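Local coordinates for protein trichosurin (Trichosurus vulpecula, PDB 2RA6) that binds 4-ethylphenol inside its barrel and, as a secreted milk-whey lipocalin, probably carries small molecules, at residues B[111-116]-B[124-129]; B[30-35]-B[142-147]; B[76-81]-B[89-94]. The protein carries 1 engineered substitution. All coordinates share one frame; numbering follows the deposited sequence.

In the fold
Strand 29-35, near the N terminus, supplies the first half of interaction 2, which closes only when helix 137-148 packs on it through residues 142-147. Interactions 3 and 1 are both nested inside this long loop and follow one another without crossing. The first to close is interaction 3, within the hairpin of strands 72-82 and 88-92; interaction 1 then closes the hairpin of strands 109-118 and 121-130. Strand 121-130 is also the sheet neighbour of strand 29-35, and the amide of A126 reaches A34 O, so interactions 1 and 2 adjoin. Interactions 1 and 3 both touch 4-ethylphenol, and F114 packs on L91 between them, whereas interaction 2 ties the outer helix to the barrel wall.

Interaction 1: B[111-116]-B[124-129]. With ETY (4-ethylphenol), chain P.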
loop_
_atom_site.group_PDB
_atom_site.type_symbol
_atom_site.label_atom_id
_atom_site.label_comp_id
_atom_site.label_asym_id
_atom_site.label_seq_id
_atom_site.Cartn_x
_atom_site.Cartn_y
_atom_site.Cartn_z
ATOM N N LYS B 111 3.942 5.316 -12.837
ATOM C CA LYS B 111 2.832 5.299 -11.898
ATOM C C LYS B 111 3.426 5.181 -10.503
ATOM O O LYS B 111 4.249 4.305 -10.237
ATOM C CB LYS B 111 1.924 4.101 -12.182
ATOM C CG LYS B 111 0.762 3.950 -11.219
ATOM C CD LYS B 111 -0.039 2.696 -11.550
ATOM C CE LYS B 111 -1.163 2.470 -10.559
ATOM N NZ LYS B 111 -1.921 1.231 -10.892
ATOM N N PHE B 112 3.035 6.088 -9.620
ATOM C CA PHE B 112 3.514 6.043 -8.249
ATOM C C PHE B 112 2.319 5.997 -7.321
ATOM O O PHE B 112 1.448 6.866 -7.378
ATOM C CB PHE B 112 4.358 7.274 -7.923
ATOM C CG PHE B 112 5.765 7.201 -8.449
ATOM C CD1 PHE B 112 6.744 6.480 -7.768
ATOM C CD2 PHE B 112 6.110 7.859 -9.618
ATOM C CE1 PHE B 112 8.051 6.419 -8.246
ATOM C CE2 PHE B 112 7.414 7.804 -10.104
ATOM C CZ PHE B 112 8.383 7.083 -9.415
ATOM N N ILE B 113 2.276 4.971 -6.482
ATOM C CA ILE B 113 1.197 4.831 -5.516
ATOM C C ILE B 113 1.771 5.159 -4.150
ATOM O O ILE B 113 2.761 4.565 -3.717
ATOM C CB ILE B 113 0.630 3.400 -5.480
ATOM C CG1 ILE B 113 0.138 2.992 -6.870
ATOM C CG2 ILE B 113 -0.508 3.322 -4.462
ATOM C CD1 ILE B 113 -0.951 3.880 -7.435
ATOM N N PHE B 114 1.149 6.125 -3.488
ATOM C CA PHE B 114 1.561 6.550 -2.158
ATOM C C PHE B 114 0.584 6.051 -1.119
ATOM O O PHE B 114 -0.617 6.286 -1.234
ATOM C CB PHE B 114 1.567 8.075 -2.052
ATOM C CG PHE B 114 2.740 8.729 -2.695
ATOM C CD1 PHE B 114 3.751 9.271 -1.916
ATOM C CD2 PHE B 114 2.844 8.799 -4.077
ATOM C CE1 PHE B 114 4.854 9.875 -2.505
ATOM C CE2 PHE B 114 3.944 9.403 -4.672
ATOM C CZ PHE B 114 4.947 9.939 -3.885
ATOM N N TYR B 115 1.095 5.353 -0.119
ATOM C CA TYR B 115 0.263 4.917 0.987
ATOM C C TYR B 115 0.731 5.866 2.079
ATOM O O TYR B 115 1.818 5.705 2.642
ATOM C CB TYR B 115 0.541 3.457 1.343
ATOM C CG TYR B 115 -0.038 2.505 0.321
ATOM C CD1 TYR B 115 -1.422 2.383 0.169
ATOM C CD2 TYR B 115 0.787 1.772 -0.529
ATOM C CE1 TYR B 115 -1.968 1.555 -0.806
ATOM C CE2 TYR B 115 0.248 0.939 -1.512
ATOM C CZ TYR B 115 -1.130 0.842 -1.640
ATOM O OH TYR B 115 -1.676 0.030 -2.609
ATOM N N ASN B 116 -0.090 6.875 2.336
ATOM C CA ASN B 116 0.212 7.910 3.315
ATOM C C ASN B 116 -0.370 7.620 4.688
ATOM O O ASN B 116 -1.537 7.259 4.814
ATOM C CB ASN B 116 -0.307 9.259 2.791
ATOM C CG ASN B 116 -0.215 10.371 3.825
ATOM O OD1 ASN B 116 -1.222 10.757 4.426
ATOM N ND2 ASN B 116 0.993 10.886 4.045
ATOM N N VAL B 124 -4.621 6.724 0.238
ATOM C CA VAL B 124 -3.872 6.335 -0.933
ATOM C C VAL B 124 -3.934 7.481 -1.926
ATOM O O VAL B 124 -4.984 8.088 -2.148
ATOM C CB VAL B 124 -4.437 5.043 -1.570
ATOM C CG1 VAL B 124 -5.858 5.268 -2.063
ATOM C CG2 VAL B 124 -3.537 4.601 -2.719
ATOM N N VAL B 125 -2.780 7.802 -2.493
ATOM C CA VAL B 125 -2.690 8.851 -3.494
ATOM C C VAL B 125 -1.950 8.206 -4.654
ATOM O O VAL B 125 -0.840 7.701 -4.490
ATOM C CB VAL B 125 -1.884 10.082 -2.993
ATOM C CG1 VAL B 125 -1.807 11.135 -4.090
ATOM C CG2 VAL B 125 -2.548 10.675 -1.753
ATOM N N ALA B 126 -2.583 8.199 -5.817
ATOM C CA ALA B 126 -1.986 7.613 -7.003
ATOM C C ALA B 126 -1.603 8.732 -7.958
ATOM O O ALA B 126 -2.368 9.670 -8.178
ATOM C CB ALA B 126 -2.974 6.661 -7.667
ATOM N N ASN B 127 -0.405 8.627 -8.517
ATOM C CA ASN B 127 0.103 9.634 -9.433
ATOM C C ASN B 127 0.452 9.004 -10.773
ATOM O O ASN B 127 1.094 7.961 -10.807
ATOM C CB ASN B 127 1.384 10.263 -8.865
ATOM C CG ASN B 127 1.157 11.015 -7.564
ATOM O OD1 ASN B 127 1.221 12.243 -7.532
ATOM N ND2 ASN B 127 0.898 10.283 -6.486
ATOM N N LEU B 128 0.020 9.627 -11.864
ATOM C CA LEU B 128 0.362 9.145 -13.198
ATOM C C LEU B 128 1.195 10.242 -13.859
ATOM O O LEU B 128 0.717 11.366 -14.064
ATOM C CB LEU B 128 -0.893 8.873 -14.030
ATOM C CG LEU B 128 -0.628 8.327 -15.442
ATOM C CD1 LEU B 128 0.002 6.949 -15.384
ATOM C CD2 LEU B 128 -1.951 8.276 -16.220
ATOM N N PHE B 129 2.449 9.911 -14.173
ATOM C CA PHE B 129 3.362 10.862 -14.803
ATOM C C PHE B 129 3.623 10.519 -16.258
ATOM O O PHE B 129 3.700 9.342 -16.623
ATOM C CB PHE B 129 4.733 10.869 -14.123
ATOM C CG PHE B 129 4.715 11.241 -12.671
ATOM C CD1 PHE B 129 3.670 11.971 -12.116
ATOM C CD2 PHE B 129 5.801 10.910 -11.875
ATOM C CE1 PHE B 129 3.716 12.368 -10.782
ATOM C CE2 PHE B 129 5.860 11.299 -10.549
ATOM C CZ PHE B 129 4.812 12.033 -9.999
HETATM C C8 ETY P . 6.143 10.874 -7.090
HETATM C C7 ETY P . 7.192 9.872 -6.597
HETATM C CG ETY P . 8.374 10.513 -5.923
HETATM C C3 ETY P . 8.289 10.974 -4.583
HETATM C C2 ETY P . 9.398 11.575 -3.948
HETATM C C5 ETY P . 9.610 10.671 -6.617
HETATM C C6 ETY P . 10.725 11.273 -5.990
HETATM C C1 ETY P . 10.610 11.721 -4.655
HETATM O O1 ETY P . 11.686 12.300 -4.039
#
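The amide of F114 donates to V125 O at 2.7 Å, the shortest hydrogen bond joining 111-116 to 124-129. The return bond runs from V125 N to F114 O at 2.9 Å, and that carbonyl oxygen also takes a CA-H...O contact from V124 CA at 3.3 Å. F112 and N127 form a second reciprocal pair of backbone bonds two residues along.

F112, F114 and N127 share one side of the hairpin, and the ring of F129 turns in to join the two phenylalanines at the ligand. CG of F112 lies anti to its carbonyl carbon (chi1 -79°), which presents a ring face to the ligand: C7 of 4-ethylphenol sits over the ring centre of F112, 3.5 Å above its plane. F114 instead offers its edge, with the ligand methyl C8 in the ring plane. F129 comes edge-on too, its CZ 3.4 Å from C8. The rings of F112 and F129 meet obliquely, planes 49° apart, and the ethyl group is thus wrapped by three differently turned aromatics. The two strands are neighbours in the antiparallel up-and-down barrel of the lipocalin fold, and these rings line its calyx. N127 leans beside F114, its ND2 3.4 Å from CD2 with amide and ring planes 59° apart.

The other face of the hairpin carries I113, Y115, V124 and A126. I113 straddles two of its neighbours: CD1 presses on A126 CB at 3.4 Å, tighter than usual van der Waals contact, while CG2, anti to the backbone N, runs alongside V124 CG2 at 3.7 Å. F143 of helix 137-148 covers A126 on this side. Y115 flanks V124 with its CE1 and continues into the dimer interface, where its ring stacks on Y115 of the second subunit and its hydroxyl is hydrogen-bonded to Y117 of that subunit.

Interaction 2: B[30-35]-B[142-147]; sequences TVVLAS and RFEEDF
F143 and F147 share the same first torsion, CG anti to the backbone N (chi1 176° and 180°), and this extends both rings from the helix toward V32 and A34 on strand 29-35. Set one helical turn apart, the two rings meet alternate strand residues, since V32 and A34 project to the same side. V32 holds CG1 anti to its own backbone N, and that methyl touches F143 CE2 at 3.5 Å. The valine and the phenylalanine overlap head to tail, each running past the other, the methyl meeting the ring obliquely.

A34 makes the more sharply defined contact. Its CB stands 3.7 Å from the centroid of the F147 ring and only 3° off the ring normal, a CH-pi contact centred over one face. The same methyl also reaches F143 CE2 at 4.3 Å, so it bridges the two rings. At the far end of F147, CZ lies 3.3 Å from S35 O, which is near the ring plane; this carbonyl oxygen is hydrogen-bonded to N156 ND2. E144 reaches back across V32, bringing OE2 within 4.2 Å of CG2.

Over these short segments helix and strand run almost exactly parallel, with axes 10.0 Å apart. This is the lipocalin arrangement of a C-terminal helix lying against the outside of the barrel. I157 of strand 157-159 fills in beside V32, A34 and F147, and F152 stacks on F147. Early in 30-35 the strand carries a classic beta bulge, V31 and V32 together standing opposite the single residue L128.

No hydrogen bond or salt bridge joins strand and helix here. Between these two segments the contact is mainly apolar, so the fit of the V32 and A34 methyls against the two rings probably does much to set where the helix lies.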
loop_
_atom_site.group_PDB
_atom_site.type_symbol
_atom_site.label_atom_id
_atom_site.label_comp_id
_atom_site.label_asym_id
_atom_site.label_seq_id
_atom_site.Cartn_x
_atom_site.Cartn_y
_atom_site.Cartn_z
ATOM N N THR B 30 3.053 15.755 -14.257
ATOM C CA THR B 30 1.955 15.083 -13.575
ATOM C C THR B 30 0.766 15.195 -14.527
ATOM O O THR B 30 0.406 16.291 -14.955
ATOM C CB THR B 30 1.628 15.760 -12.238
ATOM O OG1 THR B 30 2.720 15.567 -11.330
ATOM C CG2 THR B 30 0.358 15.166 -11.632
ATOM N N VAL B 31 0.160 14.058 -14.857
ATOM C CA VAL B 31 -0.961 14.028 -15.787
ATOM C C VAL B 31 -2.285 13.715 -15.091
ATOM O O VAL B 31 -3.305 14.334 -15.390
ATOM C CB VAL B 31 -0.687 13.000 -16.898
ATOM C CG1 VAL B 31 -1.843 12.970 -17.888
ATOM C CG2 VAL B 31 0.615 13.370 -17.617
ATOM N N VAL B 32 -2.260 12.766 -14.160
ATOM C CA VAL B 32 -3.465 12.407 -13.417
ATOM C C VAL B 32 -3.133 12.172 -11.950
ATOM O O VAL B 32 -2.091 11.613 -11.619
ATOM C CB VAL B 32 -4.133 11.125 -13.978
ATOM C CG1 VAL B 32 -5.505 10.919 -13.313
ATOM C CG2 VAL B 32 -4.308 11.240 -15.489
ATOM N N LEU B 33 -4.017 12.639 -11.075
ATOM C CA LEU B 33 -3.880 12.461 -9.638
ATOM C C LEU B 33 -5.177 11.786 -9.204
ATOM O O LEU B 33 -6.241 12.053 -9.767
ATOM C CB LEU B 33 -3.758 13.814 -8.931
ATOM C CG LEU B 33 -2.483 14.636 -9.141
ATOM C CD1 LEU B 33 -2.635 16.002 -8.477
ATOM C CD2 LEU B 33 -1.290 13.893 -8.567
ATOM N N ALA B 34 -5.088 10.903 -8.223
ATOM C CA ALA B 34 -6.274 10.219 -7.721
ATOM C C ALA B 34 -6.019 9.931 -6.262
ATOM O O ALA B 34 -4.886 9.675 -5.858
ATOM C CB ALA B 34 -6.515 8.928 -8.491
ATOM N N SER B 35 -7.064 10.005 -5.451
ATOM C CA SER B 35 -6.884 9.760 -4.032
ATOM C C SER B 35 -8.148 9.307 -3.353
ATOM O O SER B 35 -9.253 9.594 -3.812
ATOM C CB SER B 35 -6.386 11.025 -3.334
ATOM O OG SER B 35 -6.185 10.803 -1.942
ATOM N N ARG B 142 -6.782 3.041 -18.292
ATOM C CA ARG B 142 -6.381 1.913 -17.456
ATOM C C ARG B 142 -6.086 2.379 -16.028
ATOM O O ARG B 142 -6.515 1.749 -15.062
ATOM C CB ARG B 142 -5.155 1.231 -18.068
ATOM C CG ARG B 142 -4.691 -0.021 -17.338
ATOM C CD ARG B 142 -3.508 -0.659 -18.060
ATOM N NE ARG B 142 -2.421 0.297 -18.264
ATOM C CZ ARG B 142 -1.259 0.007 -18.841
ATOM N NH1 ARG B 142 -1.017 -1.221 -19.281
ATOM N NH2 ARG B 142 -0.337 0.949 -18.984
ATOM N N PHE B 143 -5.370 3.492 -15.905
ATOM C CA PHE B 143 -5.026 4.045 -14.598
ATOM C C PHE B 143 -6.294 4.379 -13.825
ATOM O O PHE B 143 -6.447 4.017 -12.653
ATOM C CB PHE B 143 -4.199 5.320 -14.781
ATOM C CG PHE B 143 -3.874 6.039 -13.495
ATOM C CD1 PHE B 143 -2.817 5.626 -12.691
ATOM C CD2 PHE B 143 -4.599 7.164 -13.119
ATOM C CE1 PHE B 143 -2.486 6.333 -11.525
ATOM C CE2 PHE B 143 -4.282 7.875 -11.963
ATOM C CZ PHE B 143 -3.226 7.462 -11.167
ATOM N N GLU B 144 -7.206 5.080 -14.489
ATOM C CA GLU B 144 -8.463 5.487 -13.869
ATOM C C GLU B 144 -9.359 4.310 -13.493
ATOM O O GLU B 144 -9.955 4.304 -12.415
ATOM C CB GLU B 144 -9.185 6.466 -14.798
ATOM C CG GLU B 144 -8.550 7.853 -14.753
ATOM C CD GLU B 144 -8.870 8.712 -15.956
ATOM O OE1 GLU B 144 -9.984 8.588 -16.504
ATOM O OE2 GLU B 144 -8.002 9.529 -16.343
ATOM N N GLU B 145 -9.445 3.309 -14.364
ATOM C CA GLU B 145 -10.270 2.143 -14.079
ATOM C C GLU B 145 -9.673 1.331 -12.935
ATOM O O GLU B 145 -10.405 0.804 -12.096
ATOM C CB GLU B 145 -10.414 1.265 -15.324
ATOM C CG GLU B 145 -11.094 1.969 -16.481
ATOM C CD GLU B 145 -11.384 1.038 -17.637
ATOM O OE1 GLU B 145 -10.496 0.233 -17.989
ATOM O OE2 GLU B 145 -12.496 1.121 -18.198
ATOM N N ASP B 146 -8.348 1.228 -12.891
ATOM C CA ASP B 146 -7.715 0.474 -11.814
ATOM C C ASP B 146 -8.021 1.132 -10.480
ATOM O O ASP B 146 -8.201 0.452 -9.467
ATOM C CB ASP B 146 -6.202 0.392 -12.007
ATOM C CG ASP B 146 -5.813 -0.552 -13.122
ATOM O OD1 ASP B 146 -6.596 -1.484 -13.407
ATOM O OD2 ASP B 146 -4.724 -0.372 -13.698
ATOM N N PHE B 147 -8.079 2.458 -10.484
ATOM C CA PHE B 147 -8.385 3.199 -9.271
ATOM C C PHE B 147 -9.836 2.948 -8.864
ATOM O O PHE B 147 -10.116 2.580 -7.720
ATOM C CB PHE B 147 -8.156 4.695 -9.496
ATOM C CG PHE B 147 -8.457 5.541 -8.291
ATOM C CD1 PHE B 147 -7.643 5.490 -7.164
ATOM C CD2 PHE B 147 -9.561 6.383 -8.282
ATOM C CE1 PHE B 147 -7.928 6.270 -6.040
ATOM C CE2 PHE B 147 -9.857 7.167 -7.167
ATOM C CZ PHE B 147 -9.035 7.107 -6.045
#

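Interaction 3: B[76-81]-B[89-94]. With ETY (4-ethylphenol), chain P.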
loop_
_atom_site.group_PDB
_atom_site.type_symbol
_atom_site.label_atom_id
_atom_site.label_comp_id
_atom_site.label_asym_id
_atom_site.label_seq_id
_atom_site.Cartn_x
_atom_site.Cartn_y
_atom_site.Cartn_z
ATOM N N LEU B 76 9.423 22.379 -4.503
ATOM C CA LEU B 76 9.290 21.377 -3.456
ATOM C C LEU B 76 10.240 20.243 -3.804
ATOM O O LEU B 76 10.075 19.577 -4.827
ATOM C CB LEU B 76 7.851 20.850 -3.394
ATOM C CG LEU B 76 7.576 19.695 -2.424
ATOM C CD1 LEU B 76 7.815 20.158 -0.996
ATOM C CD2 LEU B 76 6.144 19.204 -2.589
ATOM N N TYR B 77 11.245 20.036 -2.959
ATOM C CA TYR B 77 12.223 18.978 -3.179
ATOM C C TYR B 77 12.028 17.875 -2.160
ATOM O O TYR B 77 12.008 18.126 -0.957
ATOM C CB TYR B 77 13.647 19.531 -3.070
ATOM C CG TYR B 77 13.988 20.550 -4.134
ATOM C CD1 TYR B 77 13.689 21.901 -3.957
ATOM C CD2 TYR B 77 14.581 20.156 -5.330
ATOM C CE1 TYR B 77 13.979 22.841 -4.949
ATOM C CE2 TYR B 77 14.874 21.081 -6.327
ATOM C CZ TYR B 77 14.570 22.415 -6.131
ATOM O OH TYR B 77 14.858 23.329 -7.119
ATOM N N LEU B 78 11.880 16.650 -2.642
ATOM C CA LEU B 78 11.685 15.519 -1.749
ATOM C C LEU B 78 12.546 14.358 -2.190
ATOM O O LEU B 78 12.917 14.259 -3.357
ATOM C CB LEU B 78 10.222 15.088 -1.759
ATOM C CG LEU B 78 9.222 16.112 -1.218
ATOM C CD1 LEU B 78 7.821 15.701 -1.613
ATOM C CD2 LEU B 78 9.364 16.221 0.296
ATOM N N THR B 79 12.870 13.482 -1.251
ATOM C CA THR B 79 13.665 12.313 -1.569
ATOM C C THR B 79 12.953 11.070 -1.058
ATOM O O THR B 79 12.579 10.992 0.117
ATOM C CB THR B 79 15.068 12.377 -0.930
ATOM O OG1 THR B 79 15.811 13.459 -1.509
ATOM C CG2 THR B 79 15.817 11.072 -1.166
ATOM N N ALA B 80 12.738 10.119 -1.960
ATOM C CA ALA B 80 12.111 8.845 -1.620
ATOM C C ALA B 80 13.272 7.869 -1.528
ATOM O O ALA B 80 13.950 7.600 -2.522
ATOM C CB ALA B 80 11.141 8.418 -2.711
ATOM N N PHE B 81 13.513 7.352 -0.331
ATOM C CA PHE B 81 14.628 6.431 -0.124
ATOM C C PHE B 81 14.290 4.987 -0.459
ATOM O O PHE B 81 13.186 4.516 -0.192
ATOM C CB PHE B 81 15.123 6.534 1.319
ATOM C CG PHE B 81 15.625 7.901 1.682
ATOM C CD1 PHE B 81 14.744 8.907 2.067
ATOM C CD2 PHE B 81 16.982 8.190 1.610
ATOM C CE1 PHE B 81 15.208 10.185 2.376
ATOM C CE2 PHE B 81 17.456 9.461 1.915
ATOM C CZ PHE B 81 16.568 10.462 2.300
ATOM N N PHE B 89 9.682 2.477 -1.997
ATOM C CA PHE B 89 10.455 3.549 -1.386
ATOM C C PHE B 89 9.765 4.076 -0.143
ATOM O O PHE B 89 8.590 3.804 0.091
ATOM C CB PHE B 89 10.630 4.692 -2.390
ATOM C CG PHE B 89 11.238 4.263 -3.688
ATOM C CD1 PHE B 89 12.614 4.320 -3.881
ATOM C CD2 PHE B 89 10.437 3.766 -4.711
ATOM C CE1 PHE B 89 13.187 3.885 -5.079
ATOM C CE2 PHE B 89 10.996 3.325 -5.912
ATOM C CZ PHE B 89 12.374 3.385 -6.094
ATOM N N LYS B 90 10.516 4.812 0.666
ATOM C CA LYS B 90 9.975 5.419 1.873
ATOM C C LYS B 90 10.129 6.931 1.743
ATOM O O LYS B 90 11.183 7.422 1.342
ATOM C CB LYS B 90 10.717 4.907 3.112
ATOM C CG LYS B 90 12.229 4.985 3.021
ATOM C CD LYS B 90 12.881 4.324 4.229
ATOM C CE LYS B 90 14.393 4.290 4.093
ATOM N NZ LYS B 90 15.034 3.666 5.283
ATOM N N LEU B 91 9.075 7.667 2.081
ATOM C CA LEU B 91 9.099 9.121 1.979
ATOM C C LEU B 91 8.507 9.816 3.195
ATOM O O LEU B 91 7.414 9.475 3.641
ATOM C CB LEU B 91 8.325 9.573 0.735
ATOM C CG LEU B 91 8.071 11.081 0.614
ATOM C CD1 LEU B 91 9.368 11.801 0.287
ATOM C CD2 LEU B 91 7.040 11.351 -0.466
ATOM N N ASN B 92 9.240 10.784 3.733
ATOM C CA ASN B 92 8.761 11.553 4.873
ATOM C C ASN B 92 8.125 12.821 4.315
ATOM O O ASN B 92 8.824 13.728 3.861
ATOM C CB ASN B 92 9.922 11.912 5.811
ATOM C CG ASN B 92 9.502 12.847 6.936
ATOM O OD1 ASN B 92 8.456 12.661 7.558
ATOM N ND2 ASN B 92 10.328 13.852 7.210
ATOM N N TYR B 93 6.796 12.860 4.326
ATOM C CA TYR B 93 6.033 13.999 3.826
ATOM C C TYR B 93 4.589 13.850 4.282
ATOM O O TYR B 93 3.975 12.806 4.063
ATOM C CB TYR B 93 6.079 14.045 2.299
ATOM C CG TYR B 93 5.339 15.230 1.725
ATOM C CD1 TYR B 93 5.873 16.518 1.809
ATOM C CD2 TYR B 93 4.086 15.073 1.131
ATOM C CE1 TYR B 93 5.178 17.621 1.315
ATOM C CE2 TYR B 93 3.383 16.168 0.637
ATOM C CZ TYR B 93 3.936 17.437 0.732
ATOM O OH TYR B 93 3.250 18.521 0.248
ATOM N N TYR B 94 4.054 14.892 4.913
ATOM C CA TYR B 94 2.683 14.861 5.427
ATOM C C TYR B 94 2.518 13.555 6.201
ATOM O O TYR B 94 1.521 12.838 6.056
ATOM C CB TYR B 94 1.679 14.910 4.275
ATOM C CG TYR B 94 0.282 15.297 4.708
ATOM C CD1 TYR B 94 0.014 16.579 5.183
ATOM C CD2 TYR B 94 -0.776 14.390 4.620
ATOM C CE1 TYR B 94 -1.272 16.955 5.558
ATOM C CE2 TYR B 94 -2.070 14.755 4.993
ATOM C CZ TYR B 94 -2.307 16.042 5.458
ATOM O OH TYR B 94 -3.582 16.423 5.803
HETATM C C8 ETY P . 6.143 10.874 -7.090
HETATM C C7 ETY P . 7.192 9.872 -6.597
HETATM C CG ETY P . 8.374 10.513 -5.923
HETATM C C3 ETY P . 8.289 10.974 -4.583
HETATM C C2 ETY P . 9.398 11.575 -3.948
HETATM C C5 ETY P . 9.610 10.671 -6.617
HETATM C C6 ETY P . 10.725 11.273 -5.990
HETATM C C1 ETY P . 10.610 11.721 -4.655
HETATM O O1 ETY P . 11.686 12.300 -4.039
HETATM O O HOH W 1 11.933 11.158 2.809
#
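L78 meets L91 through CB and Y93 through its two methyls. CB lies 4.0 Å from L91 CD1. Beyond CG, which is anti to the carbonyl carbon (chi1 -64°), the chain forks at Y93: CD1 rides 4.0 Å above the plane of the ring, offset toward its rim, and CD2 approaches the ring atom CD1 at 3.8 Å. Leucine and tyrosine cross at about a right angle. Farther along the same ring L76 brings CD2 near the hydroxyl, whose hydrogen bond goes to P46 O. A serine in place of Y93 would probably leave CD1 of L78 without the ring face beneath it and P46 O without its phenol partner.

Strands 72-82 and 88-92 form one hairpin of the lipocalin barrel, but within these segments only F81 and K90 make a bridge, an antiparallel hydrogen-bonded pair in which K90 N donates to F81 O at 2.8 Å and F81 N to K90 O. From there the strands splay apart, their axes at 145°. A water molecule spans the widening, donating to T79 O at 2.8 Å and accepting from N92 N at 2.9 Å. L91 CD1 comes in beside the same carbonyl oxygen of T79.

On the outer face K90 takes CG between its backbone N and carbonyl carbon (chi1 50°), which lays its extended chain alongside F81, with CE 3.6 Å from F81 CB. A80 lies on the ligand side, where its CB packs against F89 CB and, at 3.8 Å, C2 of the bound 4-ethylphenol. The phenol end of the ligand lies against 78-80, and the ligand is hydrogen-bonded to L61 O and G63 N on strand 60-69; T79 OG1 turns to N62 OD1 of that strand.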